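Side-chain contacts in PA1221 (Pseudomonas aeruginosa, PDB 4DG8), which belongs to the ANL superfamily of AMP-binding enzymes, carries a phosphopantetheine attachment domain, and is modelled here with adenosine monophosphate bound: residues 402-405 with 411-414; 111-116 with 137-142; 436-441 with 447-452. One frame throughout, in Å; residues are numbered along the deposited sequence.

Interaction 1: 402-405 with 411-414; sequences DRAR and RLRF. With AMP (adenosine monophosphate), chain B.
R405 and R413 face each other as an antiparallel hydrogen-bonded pair, and both backbone groups of each are used: R405 N gives to R413 O at 3.0 Å, and R413 N gives to R405 O at 2.7 Å. Their side chains run alongside each other on the same side of the sheet. CG of R405 stands between its own backbone N and carbonyl carbon (chi1 73°), and the extended chain beyond it runs beside R413, whose own chain is bent at chi2 and chi3. R413 CG lies over the centre of the R405 guanidinium, and R405 NH2 lies 3.6 Å from R413 CZ, above the face of that guanidinium, with the two planes turned 48° apart. Acids around the pair satisfy these cations and probably offset their closeness: R405 NH1 pairs with D358, R413 NE with D332 and R413 NH1 with D407.

On the other side of the sheet, A404 and F414 form the next, non-hydrogen-bonded pair. F414 has CG anti to its backbone N (chi1 -176°), which carries the ring back toward D402. There F414 CE1 comes within 3.6 Å of D402 OD1, near the ring plane, while AMP C2 sits over the centre of one face of the F414 ring; F414 CZ is 3.7 Å from AMP N3. The D402 carboxylate spans the ribose diol. OD1 accepts from AMP O2' at 2.8 Å and is also salt-bridged to R417 NH1. OD2 accepts from O3', at a modelled length too short to weigh, and bonds to Y309 OH. This β-hairpin, strand 393-406 with strand 412-416, thus supplies a ribose-gripping aspartate and an adenine-side aromatic to the nucleotide pocket of an AMP-binding enzyme.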
ATOM      1  N   ASP A 402      13.358  10.042  -0.712  1.00 33.33           N
ATOM      2  CA  ASP A 402      13.380  10.108   0.746  1.00 27.01           C
ATOM      3  C   ASP A 402      14.790  10.433   1.268  1.00 32.20           C
ATOM      4  O   ASP A 402      15.792   9.891   0.794  1.00 38.11           O
ATOM      5  CB  ASP A 402      12.853   8.806   1.367  1.00 28.10           C
ATOM      6  CG  ASP A 402      11.375   8.597   1.116  1.00 27.42           C
ATOM      7  OD1 ASP A 402      10.589   9.565   1.253  1.00 22.81           O
ATOM      8  OD2 ASP A 402      10.993   7.459   0.789  1.00 25.49           O
ATOM      9  N   ARG A 403      14.856  11.329   2.241  1.00 29.24           N
ATOM     10  CA  ARG A 403      16.125  11.717   2.843  1.00 33.65           C
ATOM     11  C   ARG A 403      16.227  11.117   4.236  1.00 38.49           C
ATOM     12  O   ARG A 403      15.265  11.159   5.029  1.00 37.09           O
ATOM     13  CB  ARG A 403      16.272  13.242   2.912  1.00 45.28           C
ATOM     14  CG  ARG A 403      16.289  13.944   1.551  1.00 54.96           C
ATOM     15  CD  ARG A 403      17.091  15.239   1.601  1.00 65.84           C
ATOM     16  NE  ARG A 403      18.521  14.978   1.760  1.00 77.93           N
ATOM     17  CZ  ARG A 403      19.420  15.897   2.104  1.00 83.99           C
ATOM     18  NH1 ARG A 403      19.038  17.146   2.335  1.00 87.16           N
ATOM     19  NH2 ARG A 403      20.703  15.568   2.223  1.00 80.34           N
ATOM     20  N   ALA A 404      17.395  10.544   4.511  1.00 38.34           N
ATOM     21  CA  ALA A 404      17.689   9.941   5.802  1.00 38.02           C
ATOM     22  C   ALA A 404      19.177  10.073   6.139  1.00 41.73           C
ATOM     23  O   ALA A 404      19.941  10.689   5.384  1.00 39.83           O
ATOM     24  CB  ALA A 404      17.259   8.481   5.814  1.00 29.06           C
ATOM     25  N   ARG A 405      19.564   9.493   7.276  1.00 37.53           N
ATOM     26  CA  ARG A 405      20.943   9.467   7.749  1.00 38.99           C
ATOM     27  C   ARG A 405      21.140   8.155   8.492  1.00 35.43           C
ATOM     28  O   ARG A 405      20.179   7.589   9.022  1.00 33.03           O
ATOM     29  CB  ARG A 405      21.202  10.610   8.733  1.00 43.70           C
ATOM     30  CG  ARG A 405      20.523  10.353  10.081  1.00 44.95           C
ATOM     31  CD  ARG A 405      20.913  11.317  11.182  1.00 45.22           C
ATOM     32  NE  ARG A 405      20.003  11.161  12.315  1.00 50.02           N
ATOM     33  CZ  ARG A 405      20.232  10.390  13.379  1.00 51.78           C
ATOM     34  NH1 ARG A 405      21.368   9.706  13.486  1.00 44.97           N
ATOM     35  NH2 ARG A 405      19.317  10.306  14.343  1.00 49.42           N
ATOM     36  N   ARG A 411      22.074   1.896  11.203  1.00 37.87           N
ATOM     37  CA  ARG A 411      20.633   1.864  10.953  1.00 36.94           C
ATOM     38  C   ARG A 411      20.217   3.170  10.291  1.00 30.70           C
ATOM     39  O   ARG A 411      20.786   4.223  10.577  1.00 35.79           O
ATOM     40  CB  ARG A 411      19.848   1.685  12.257  1.00 30.97           C
ATOM     41  CG  ARG A 411      20.287   0.520  13.110  1.00 33.71           C
ATOM     42  CD  ARG A 411      19.525   0.503  14.435  1.00 37.46           C
ATOM     43  NE  ARG A 411      19.746   1.710  15.239  1.00 28.36           N
ATOM     44  CZ  ARG A 411      19.322   1.852  16.496  1.00 29.40           C
ATOM     45  NH1 ARG A 411      18.668   0.863  17.096  1.00 25.54           N
ATOM     46  NH2 ARG A 411      19.561   2.975  17.159  1.00 31.16           N
ATOM     47  N   LEU A 412      19.233   3.112   9.401  1.00 33.51           N
ATOM     48  CA  LEU A 412      18.743   4.335   8.775  1.00 26.11           C
ATOM     49  C   LEU A 412      17.746   5.085   9.658  1.00 21.16           C
ATOM     50  O   LEU A 412      16.899   4.488  10.326  1.00 26.52           O
ATOM     51  CB  LEU A 412      18.145   4.056   7.393  1.00 30.67           C
ATOM     52  CG  LEU A 412      19.167   3.770   6.285  1.00 37.47           C
ATOM     53  CD1 LEU A 412      18.470   3.208   5.059  1.00 33.65           C
ATOM     54  CD2 LEU A 412      19.966   5.019   5.924  1.00 27.31           C
ATOM     55  N   ARG A 413      17.880   6.405   9.653  1.00 35.77           N
ATOM     56  CA  ARG A 413      17.023   7.301  10.411  1.00 32.14           C
ATOM     57  C   ARG A 413      16.338   8.245   9.415  1.00 33.97           C
ATOM     58  O   ARG A 413      17.002   9.054   8.757  1.00 32.38           O
ATOM     59  CB  ARG A 413      17.882   8.076  11.406  1.00 31.08           C
ATOM     60  CG  ARG A 413      18.797   7.153  12.223  1.00 39.02           C
ATOM     61  CD  ARG A 413      17.979   6.245  13.160  1.00 24.60           C
ATOM     62  NE  ARG A 413      17.424   7.044  14.241  1.00 28.55           N
ATOM     63  CZ  ARG A 413      17.988   7.194  15.439  1.00 34.63           C
ATOM     64  NH1 ARG A 413      19.126   6.571  15.748  1.00 35.80           N
ATOM     65  NH2 ARG A 413      17.408   7.973  16.330  1.00 32.89           N
ATOM     66  N   PHE A 414      15.018   8.121   9.285  1.00 29.83           N
ATOM     67  CA  PHE A 414      14.269   8.870   8.277  1.00 27.79           C
ATOM     68  C   PHE A 414      14.229  10.373   8.582  1.00 29.22           C
ATOM     69  O   PHE A 414      13.928  10.795   9.702  1.00 29.53           O
ATOM     70  CB  PHE A 414      12.856   8.315   8.151  1.00 31.88           C
ATOM     71  CG  PHE A 414      12.039   8.968   7.077  1.00 33.97           C
ATOM     72  CD1 PHE A 414      12.001   8.433   5.792  1.00 29.38           C
ATOM     73  CD2 PHE A 414      11.298  10.109   7.352  1.00 24.65           C
ATOM     74  CE1 PHE A 414      11.244   9.028   4.799  1.00 37.47           C
ATOM     75  CE2 PHE A 414      10.533  10.707   6.364  1.00 28.49           C
ATOM     76  CZ  PHE A 414      10.509  10.171   5.083  1.00 36.64           C
TER
HETATM   77  P   AMP B 701       3.572   4.495  -0.325  1.00 26.02           P
HETATM   78  O1P AMP B 701       2.147   4.939  -0.573  1.00 21.91           O
HETATM   79  O2P AMP B 701       3.808   3.225   0.481  1.00 21.46           O
HETATM   80  O3P AMP B 701       4.236   4.392  -1.686  1.00 18.74           O
HETATM   81  O5' AMP B 701       4.395   5.689   0.326  1.00 23.28           O
HETATM   82  C5' AMP B 701       5.804   5.620   0.427  1.00 19.44           C
HETATM   83  C4' AMP B 701       6.370   6.825   1.127  1.00 26.58           C
HETATM   84  O4' AMP B 701       5.772   6.964   2.443  1.00 25.16           O
HETATM   85  C3' AMP B 701       7.863   6.786   1.398  1.00 27.62           C
HETATM   86  O3' AMP B 701       8.638   7.140   0.258  1.00 25.55           O
HETATM   87  C2' AMP B 701       8.012   7.746   2.570  1.00 26.56           C
HETATM   88  O2' AMP B 701       7.978   9.094   2.115  1.00 24.71           O
HETATM   89  C1' AMP B 701       6.730   7.466   3.358  1.00 22.01           C
HETATM   90  N9  AMP B 701       6.940   6.455   4.420  1.00 25.49           N
HETATM   91  C8  AMP B 701       6.571   5.154   4.328  1.00 23.02           C
HETATM   92  N7  AMP B 701       6.890   4.464   5.451  1.00 22.04           N
HETATM   93  C5  AMP B 701       7.489   5.316   6.297  1.00 26.91           C
HETATM   94  C6  AMP B 701       8.076   5.231   7.662  1.00 23.79           C
HETATM   95  N6  AMP B 701       8.087   4.073   8.346  1.00 20.51           N
HETATM   96  N1  AMP B 701       8.598   6.359   8.204  1.00 28.59           N
HETATM   97  C2  AMP B 701       8.583   7.521   7.517  1.00 23.97           C
HETATM   98  N3  AMP B 701       8.066   7.667   6.279  1.00 22.74           N
HETATM   99  C4  AMP B 701       7.511   6.628   5.618  1.00 23.44           C

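Interaction 2: 111-116 with 137-142; sequences QPAAWN and PANGLP
Apolar contact comes first, because no hydrogen bond crosses between A113 or N116 and the turn of N139 and L141 that faces them. A113 sets its methyl directly against the base of the asparagine side chain: A113 CB lies 3.5 Å from N139 CB, which is tight for two carbons. The amide is met from the same methyl, with N139 CG and N139 OD1 each 3.9 Å from A113 CB. About one turn further along the helix, the two branches of L141 divide the work. Its CD1 packs on the β-carbon of the buried N116, at 3.8 Å between L141 CD1 and N116 CB, while L141 CD2 approaches the helix backbone, 4.1 Å from N116 C. L141 CG is anti to its carbonyl carbon (chi1 -62°), and this sends both methyls toward the helix. L141 also touches L109.

The helix that receives these groups, 113-123, belongs to a β-α-β crossover between the parallel strands 103-106 and 125-130, and the turn lies in the loop that leads on to the edge strand 143-145.

No polar bond joins the two segments; those nearby shape each one separately. P112 is the N-cap residue, and its carbonyl O accepts from N116 N at 3.2 Å in the first helical turn. The N116 side chain reaches back, with ND2 bonded to D108 O, so its amide is engaged behind the contact while its β-carbon meets the leucine. Across the way a type I' β-turn, with N139 and G140 at its corner, is closed by L141 N giving to A138 O at 3.0 Å.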
ATOM      1  N   GLN A 111     -16.129   5.305  -6.941  1.00 33.05           N
ATOM      2  CA  GLN A 111     -15.474   6.500  -7.478  1.00 30.93           C
ATOM      3  C   GLN A 111     -16.199   6.915  -8.757  1.00 34.35           C
ATOM      4  O   GLN A 111     -16.949   6.117  -9.312  1.00 31.22           O
ATOM      5  CB  GLN A 111     -13.998   6.217  -7.788  1.00 24.13           C
ATOM      6  CG  GLN A 111     -13.162   5.899  -6.557  1.00 30.82           C
ATOM      7  CD  GLN A 111     -13.231   6.998  -5.509  1.00 36.40           C
ATOM      8  OE1 GLN A 111     -13.323   8.182  -5.833  1.00 37.22           O
ATOM      9  NE2 GLN A 111     -13.187   6.609  -4.246  1.00 41.49           N
ATOM     10  N   PRO A 112     -15.989   8.162  -9.221  1.00 34.76           N
ATOM     11  CA  PRO A 112     -16.621   8.608 -10.470  1.00 36.63           C
ATOM     12  C   PRO A 112     -16.223   7.727 -11.650  1.00 34.12           C
ATOM     13  O   PRO A 112     -15.042   7.437 -11.839  1.00 27.16           O
ATOM     14  CB  PRO A 112     -16.051  10.014 -10.670  1.00 30.88           C
ATOM     15  CG  PRO A 112     -15.755  10.491  -9.276  1.00 32.75           C
ATOM     16  CD  PRO A 112     -15.266   9.259  -8.549  1.00 32.43           C
ATOM     17  N   ALA A 113     -17.204   7.338 -12.454  1.00 25.52           N
ATOM     18  CA  ALA A 113     -16.958   6.420 -13.552  1.00 30.18           C
ATOM     19  C   ALA A 113     -15.933   6.956 -14.560  1.00 33.50           C
ATOM     20  O   ALA A 113     -15.132   6.188 -15.089  1.00 32.08           O
ATOM     21  CB  ALA A 113     -18.266   6.052 -14.238  1.00 29.78           C
ATOM     22  N   ALA A 114     -15.936   8.261 -14.820  1.00 28.83           N
ATOM     23  CA  ALA A 114     -14.968   8.813 -15.774  1.00 35.88           C
ATOM     24  C   ALA A 114     -13.532   8.577 -15.303  1.00 29.02           C
ATOM     25  O   ALA A 114     -12.630   8.217 -16.087  1.00 29.60           O
ATOM     26  CB  ALA A 114     -15.232  10.321 -16.022  1.00 34.12           C
ATOM     27  N   TRP A 115     -13.325   8.793 -14.009  1.00 27.71           N
ATOM     28  CA  TRP A 115     -12.021   8.567 -13.388  1.00 28.87           C
ATOM     29  C   TRP A 115     -11.588   7.106 -13.555  1.00 28.59           C
ATOM     30  O   TRP A 115     -10.475   6.818 -14.033  1.00 28.59           O
ATOM     31  CB  TRP A 115     -12.061   8.993 -11.905  1.00 33.71           C
ATOM     32  CG  TRP A 115     -10.883   8.526 -11.077  1.00 44.53           C
ATOM     33  CD1 TRP A 115     -10.785   7.360 -10.368  1.00 45.10           C
ATOM     34  CD2 TRP A 115      -9.646   9.223 -10.876  1.00 45.15           C
ATOM     35  NE1 TRP A 115      -9.561   7.288  -9.745  1.00 50.33           N
ATOM     36  CE2 TRP A 115      -8.845   8.421 -10.038  1.00 46.24           C
ATOM     37  CE3 TRP A 115      -9.139  10.451 -11.324  1.00 57.42           C
ATOM     38  CZ2 TRP A 115      -7.562   8.800  -9.642  1.00 47.60           C
ATOM     39  CZ3 TRP A 115      -7.863  10.828 -10.928  1.00 61.46           C
ATOM     40  CH2 TRP A 115      -7.087  10.000 -10.096  1.00 52.46           C
ATOM     41  N   ASN A 116     -12.477   6.179 -13.198  1.00 23.65           N
ATOM     42  CA  ASN A 116     -12.163   4.756 -13.340  1.00 21.20           C
ATOM     43  C   ASN A 116     -11.919   4.321 -14.783  1.00 24.23           C
ATOM     44  O   ASN A 116     -11.038   3.509 -15.051  1.00 20.11           O
ATOM     45  CB  ASN A 116     -13.239   3.876 -12.686  1.00 20.72           C
ATOM     46  CG  ASN A 116     -13.058   3.767 -11.196  1.00 30.76           C
ATOM     47  OD1 ASN A 116     -11.933   3.835 -10.698  1.00 36.33           O
ATOM     48  ND2 ASN A 116     -14.156   3.611 -10.467  1.00 29.34           N
ATOM     49  N   PRO A 137     -23.909  -0.009  -9.757  1.00 50.27           N
ATOM     50  CA  PRO A 137     -23.798   0.234 -11.200  1.00 47.50           C
ATOM     51  C   PRO A 137     -22.348   0.197 -11.688  1.00 37.91           C
ATOM     52  O   PRO A 137     -21.450   0.661 -10.980  1.00 42.60           O
ATOM     53  CB  PRO A 137     -24.359   1.653 -11.353  1.00 53.63           C
ATOM     54  CG  PRO A 137     -25.300   1.811 -10.198  1.00 57.54           C
ATOM     55  CD  PRO A 137     -24.700   1.025  -9.066  1.00 58.07           C
ATOM     56  N   ALA A 138     -22.119  -0.383 -12.864  1.00 33.52           N
ATOM     57  CA  ALA A 138     -20.786  -0.374 -13.469  1.00 41.78           C
ATOM     58  C   ALA A 138     -20.548   0.826 -14.403  1.00 35.17           C
ATOM     59  O   ALA A 138     -19.401   1.097 -14.792  1.00 31.35           O
ATOM     60  CB  ALA A 138     -20.516  -1.680 -14.206  1.00 40.19           C
ATOM     61  N   ASN A 139     -21.616   1.535 -14.759  1.00 29.67           N
ATOM     62  CA  ASN A 139     -21.497   2.695 -15.654  1.00 32.59           C
ATOM     63  C   ASN A 139     -20.672   2.437 -16.928  1.00 30.70           C
ATOM     64  O   ASN A 139     -19.825   3.241 -17.303  1.00 30.03           O
ATOM     65  CB  ASN A 139     -20.880   3.872 -14.899  1.00 38.86           C
ATOM     66  CG  ASN A 139     -21.724   4.322 -13.719  1.00 40.02           C
ATOM     67  OD1 ASN A 139     -21.308   4.222 -12.555  1.00 37.84           O
ATOM     68  ND2 ASN A 139     -22.909   4.834 -14.012  1.00 30.71           N
ATOM     69  N   GLY A 140     -20.911   1.312 -17.584  1.00 27.57           N
ATOM     70  CA  GLY A 140     -20.280   1.040 -18.856  1.00 22.83           C
ATOM     71  C   GLY A 140     -18.903   0.432 -18.737  1.00 22.10           C
ATOM     72  O   GLY A 140     -18.342   0.011 -19.735  1.00 31.38           O
ATOM     73  N   LEU A 141     -18.344   0.395 -17.526  1.00 27.83           N
ATOM     74  CA  LEU A 141     -17.067  -0.282 -17.312  1.00 25.43           C
ATOM     75  C   LEU A 141     -17.284  -1.786 -17.450  1.00 31.89           C
ATOM     76  O   LEU A 141     -18.382  -2.279 -17.208  1.00 31.69           O
ATOM     77  CB  LEU A 141     -16.494   0.046 -15.938  1.00 30.55           C
ATOM     78  CG  LEU A 141     -16.160   1.514 -15.649  1.00 35.81           C
ATOM     79  CD1 LEU A 141     -16.042   1.763 -14.151  1.00 28.45           C
ATOM     80  CD2 LEU A 141     -14.893   1.961 -16.379  1.00 29.24           C
ATOM     81  N   PRO A 142     -16.238  -2.522 -17.856  1.00 31.38           N
ATOM     82  CA  PRO A 142     -16.406  -3.953 -18.165  1.00 33.27           C
ATOM     83  C   PRO A 142     -16.400  -4.830 -16.905  1.00 30.86           C
ATOM     84  O   PRO A 142     -15.362  -5.368 -16.546  1.00 31.56           O
ATOM     85  CB  PRO A 142     -15.207  -4.268 -19.076  1.00 30.50           C
ATOM     86  CG  PRO A 142     -14.156  -3.255 -18.696  1.00 28.63           C
ATOM     87  CD  PRO A 142     -14.886  -2.019 -18.174  1.00 21.58           C
TER

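Interaction 3: 436-441 with 447-452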
ATOM      1  N   GLN A 436      -2.198  23.763  -7.605  1.00 60.96           N
ATOM      2  CA  GLN A 436      -2.055  24.494  -8.859  1.00 61.23           C
ATOM      3  C   GLN A 436      -3.268  24.216  -9.740  1.00 59.17           C
ATOM      4  O   GLN A 436      -3.743  25.092 -10.467  1.00 58.01           O
ATOM      5  CB  GLN A 436      -0.751  24.106  -9.565  1.00 59.35           C
ATOM      6  CG  GLN A 436      -0.540  24.776 -10.927  1.00 75.41           C
ATOM      7  CD  GLN A 436      -0.561  26.301 -10.859  1.00 81.50           C
ATOM      8  OE1 GLN A 436      -1.244  26.957 -11.648  1.00 83.47           O
ATOM      9  NE2 GLN A 436       0.194  26.869  -9.922  1.00 84.93           N
ATOM     10  N   ARG A 437      -3.783  22.996  -9.642  1.00 53.47           N
ATOM     11  CA  ARG A 437      -4.985  22.605 -10.362  1.00 51.60           C
ATOM     12  C   ARG A 437      -6.241  23.378  -9.908  1.00 52.84           C
ATOM     13  O   ARG A 437      -7.066  23.788 -10.737  1.00 47.96           O
ATOM     14  CB  ARG A 437      -5.189  21.091 -10.262  1.00 49.62           C
ATOM     15  CG  ARG A 437      -6.384  20.598 -11.034  1.00 51.30           C
ATOM     16  CD  ARG A 437      -6.430  19.074 -11.121  1.00 49.30           C
ATOM     17  NE  ARG A 437      -7.533  18.686 -12.001  1.00 60.59           N
ATOM     18  CZ  ARG A 437      -8.111  17.489 -12.031  1.00 59.21           C
ATOM     19  NH1 ARG A 437      -7.699  16.515 -11.223  1.00 51.33           N
ATOM     20  NH2 ARG A 437      -9.114  17.274 -12.878  1.00 57.65           N
ATOM     21  N   PHE A 438      -6.388  23.579  -8.598  1.00 49.28           N
ATOM     22  CA  PHE A 438      -7.446  24.449  -8.092  1.00 49.97           C
ATOM     23  C   PHE A 438      -7.281  25.888  -8.602  1.00 53.55           C
ATOM     24  O   PHE A 438      -8.260  26.526  -8.991  1.00 47.13           O
ATOM     25  CB  PHE A 438      -7.496  24.438  -6.557  1.00 51.64           C
ATOM     26  CG  PHE A 438      -8.425  23.401  -5.979  1.00 49.14           C
ATOM     27  CD1 PHE A 438      -9.756  23.707  -5.731  1.00 47.90           C
ATOM     28  CD2 PHE A 438      -7.964  22.129  -5.665  1.00 53.37           C
ATOM     29  CE1 PHE A 438     -10.619  22.757  -5.194  1.00 51.74           C
ATOM     30  CE2 PHE A 438      -8.823  21.172  -5.124  1.00 52.00           C
ATOM     31  CZ  PHE A 438     -10.151  21.487  -4.892  1.00 51.66           C
ATOM     32  N   ARG A 439      -6.047  26.392  -8.597  1.00 55.13           N
ATOM     33  CA  ARG A 439      -5.782  27.747  -9.093  1.00 65.20           C
ATOM     34  C   ARG A 439      -6.340  27.976 -10.497  1.00 73.33           C
ATOM     35  O   ARG A 439      -6.767  29.083 -10.833  1.00 75.76           O
ATOM     36  CB  ARG A 439      -4.283  28.055  -9.100  1.00 64.20           C
ATOM     37  CG  ARG A 439      -3.727  28.534  -7.782  1.00 65.78           C
ATOM     38  CD  ARG A 439      -2.324  29.085  -7.958  1.00 72.97           C
ATOM     39  NE  ARG A 439      -1.629  29.149  -6.679  1.00 81.41           N
ATOM     40  CZ  ARG A 439      -1.021  28.111  -6.113  1.00 81.84           C
ATOM     41  NH1 ARG A 439      -1.020  26.932  -6.724  1.00 82.64           N
ATOM     42  NH2 ARG A 439      -0.415  28.248  -4.940  1.00 81.17           N
ATOM     43  N   ARG A 440      -6.330  26.922 -11.309  1.00 61.86           N
ATOM     44  CA  ARG A 440      -6.717  27.019 -12.712  1.00 60.11           C
ATOM     45  C   ARG A 440      -8.233  27.024 -12.974  1.00 59.77           C
ATOM     46  O   ARG A 440      -8.660  27.240 -14.115  1.00 58.17           O
ATOM     47  CB  ARG A 440      -6.013  25.938 -13.550  1.00 55.11           C
ATOM     48  CG  ARG A 440      -4.492  26.107 -13.617  1.00 56.16           C
ATOM     49  CD  ARG A 440      -3.867  25.244 -14.702  1.00 55.49           C
ATOM     50  NE  ARG A 440      -4.056  23.823 -14.442  1.00 64.73           N
ATOM     51  CZ  ARG A 440      -3.067  22.962 -14.230  1.00 70.23           C
ATOM     52  NH1 ARG A 440      -1.803  23.375 -14.267  1.00 71.53           N
ATOM     53  NH2 ARG A 440      -3.346  21.686 -13.994  1.00 69.24           N
ATOM     54  N   GLN A 441      -9.044  26.789 -11.942  1.00 52.74           N
ATOM     55  CA  GLN A 441     -10.485  26.988 -12.089  1.00 54.51           C
ATOM     56  C   GLN A 441     -10.719  28.478 -12.328  1.00 62.32           C
ATOM     57  O   GLN A 441     -10.047  29.328 -11.733  1.00 62.21           O
ATOM     58  CB  GLN A 441     -11.263  26.526 -10.854  1.00 56.09           C
ATOM     59  CG  GLN A 441     -10.983  25.104 -10.404  1.00 57.17           C
ATOM     60  CD  GLN A 441     -11.445  24.062 -11.409  1.00 62.19           C
ATOM     61  OE1 GLN A 441     -10.642  23.265 -11.898  1.00 52.90           O
ATOM     62  NE2 GLN A 441     -12.744  24.055 -11.714  1.00 66.90           N
ATOM     63  N   CYS A 447      -4.880  29.860  -4.309  1.00 58.79           N
ATOM     64  CA  CYS A 447      -5.442  28.779  -3.503  1.00 55.64           C
ATOM     65  C   CYS A 447      -4.380  28.103  -2.635  1.00 54.22           C
ATOM     66  O   CYS A 447      -3.246  27.894  -3.075  1.00 54.17           O
ATOM     67  CB  CYS A 447      -6.098  27.735  -4.414  1.00 60.27           C
ATOM     68  SG  CYS A 447      -6.412  26.121  -3.626  1.00 60.56           S
ATOM     69  N   ALA A 448      -4.754  27.738  -1.410  1.00 47.05           N
ATOM     70  CA  ALA A 448      -3.876  26.974  -0.533  1.00 51.60           C
ATOM     71  C   ALA A 448      -4.550  25.710   0.017  1.00 51.68           C
ATOM     72  O   ALA A 448      -5.668  25.753   0.547  1.00 52.73           O
ATOM     73  CB  ALA A 448      -3.359  27.846   0.611  1.00 53.38           C
ATOM     74  N   LEU A 449      -3.852  24.587  -0.122  1.00 45.10           N
ATOM     75  CA  LEU A 449      -4.302  23.324   0.425  1.00 47.22           C
ATOM     76  C   LEU A 449      -3.580  23.055   1.741  1.00 51.67           C
ATOM     77  O   LEU A 449      -2.353  23.123   1.810  1.00 57.16           O
ATOM     78  CB  LEU A 449      -4.053  22.182  -0.565  1.00 42.33           C
ATOM     79  CG  LEU A 449      -4.863  22.246  -1.867  1.00 42.49           C
ATOM     80  CD1 LEU A 449      -4.554  21.053  -2.757  1.00 46.19           C
ATOM     81  CD2 LEU A 449      -6.348  22.313  -1.561  1.00 39.85           C
ATOM     82  N   LEU A 450      -4.358  22.757   2.775  1.00 45.51           N
ATOM     83  CA  LEU A 450      -3.847  22.512   4.116  1.00 54.35           C
ATOM     84  C   LEU A 450      -4.252  21.111   4.560  1.00 59.39           C
ATOM     85  O   LEU A 450      -5.169  20.514   3.995  1.00 58.56           O
ATOM     86  CB  LEU A 450      -4.424  23.531   5.104  1.00 58.98           C
ATOM     87  CG  LEU A 450      -4.220  25.026   4.858  1.00 66.65           C
ATOM     88  CD1 LEU A 450      -4.944  25.821   5.938  1.00 69.63           C
ATOM     89  CD2 LEU A 450      -2.739  25.390   4.820  1.00 68.25           C
ATOM     90  N   VAL A 451      -3.564  20.586   5.569  1.00 58.13           N
ATOM     91  CA  VAL A 451      -3.917  19.291   6.140  1.00 58.75           C
ATOM     92  C   VAL A 451      -4.089  19.403   7.653  1.00 66.93           C
ATOM     93  O   VAL A 451      -3.329  20.110   8.318  1.00 68.33           O
ATOM     94  CB  VAL A 451      -2.862  18.203   5.817  1.00 51.83           C
ATOM     95  CG1 VAL A 451      -3.268  16.862   6.430  1.00 51.39           C
ATOM     96  CG2 VAL A 451      -2.676  18.062   4.310  1.00 48.58           C
ATOM     97  N   ARG A 452      -5.099  18.721   8.192  1.00 64.98           N
ATOM     98  CA  ARG A 452      -5.292  18.675   9.645  1.00 59.36           C
ATOM     99  C   ARG A 452      -5.705  17.270  10.047  1.00 53.07           C
ATOM    100  O   ARG A 452      -6.002  16.442   9.193  1.00 44.05           O
ATOM    101  CB  ARG A 452      -6.337  19.698  10.101  1.00 61.42           C
ATOM    102  CG  ARG A 452      -7.763  19.341   9.719  1.00 65.16           C
ATOM    103  CD  ARG A 452      -8.750  20.420  10.134  1.00 64.99           C
ATOM    104  NE  ARG A 452     -10.121  20.050   9.795  1.00 62.33           N
ATOM    105  CZ  ARG A 452     -11.175  20.843   9.963  1.00 66.06           C
ATOM    106  NH1 ARG A 452     -11.019  22.061  10.468  1.00 73.79           N
ATOM    107  NH2 ARG A 452     -12.390  20.421   9.629  1.00 61.49           N
TER
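A cysteine sulfur-aromatic contact between C447 and F438 lies where helix 431-439 packs against the edge strand 444-454 of a three-stranded mixed sheet. A short link joins the helix to this strand, so F438 and R439 meet C447 and L449, and the two α-carbons nearest across the join, those of R439 and C447, are 5.7 Å apart.

C447 has SG anti to its backbone N (chi1 163°), which directs the sulfur at the root of the phenylalanine: C447 SG is 3.5 Å from F438 CB and 4.1 Å from F438 CG. Relative to the ring it sits obliquely, 46° off the ring normal and 5.0 Å from SG to the ring centroid. The ring itself continues past the sulfur to L449, where F438 CD2 and L449 CD2 meet more loosely at 4.4 Å. F438 also touches L475 and L476 of helix 473-478, together with P472 and P485, while C447 and L449 both touch C462 on the neighbouring strand 457-466. The phenylalanine thus fills a buried layer shared by two helices and the sheet.

R439 meets C447 from a second direction. Its methylene CG packs 4.2 Å from C447 CB, and the extended chain then runs past the backbone of C447. The charged end is fixed by a salt bridge from NE to D446, with a weak, long ion pair from NH2 to E435. Above one face of this guanidinium, displaced toward its rim, lies C447 O, 3.4 Å from R439 NH2 but at too poor an angle for a hydrogen bond.

Overall arrangement
From the N terminus the chain reaches interaction 2 first: its turn folds back onto the start of helix 113-123 after 20 intervening residues, beside the end of the seven-stranded sheet. Interaction 1 follows, closing a short hairpin whose other end, at D402 and F414, reaches the nucleotide pocket, and interaction 3 then closes the short link from helix 431-439 to strand 444-454. The three lie in series; none nests in or crosses another. Interactions 1 and 2 are on opposite sides of the chain's centre, their centres about 41 Å apart. Interactions 2 and 3, far apart in sequence, come to about 6 Å between nearest atoms without touching; Q111 bonds to T481 nearby.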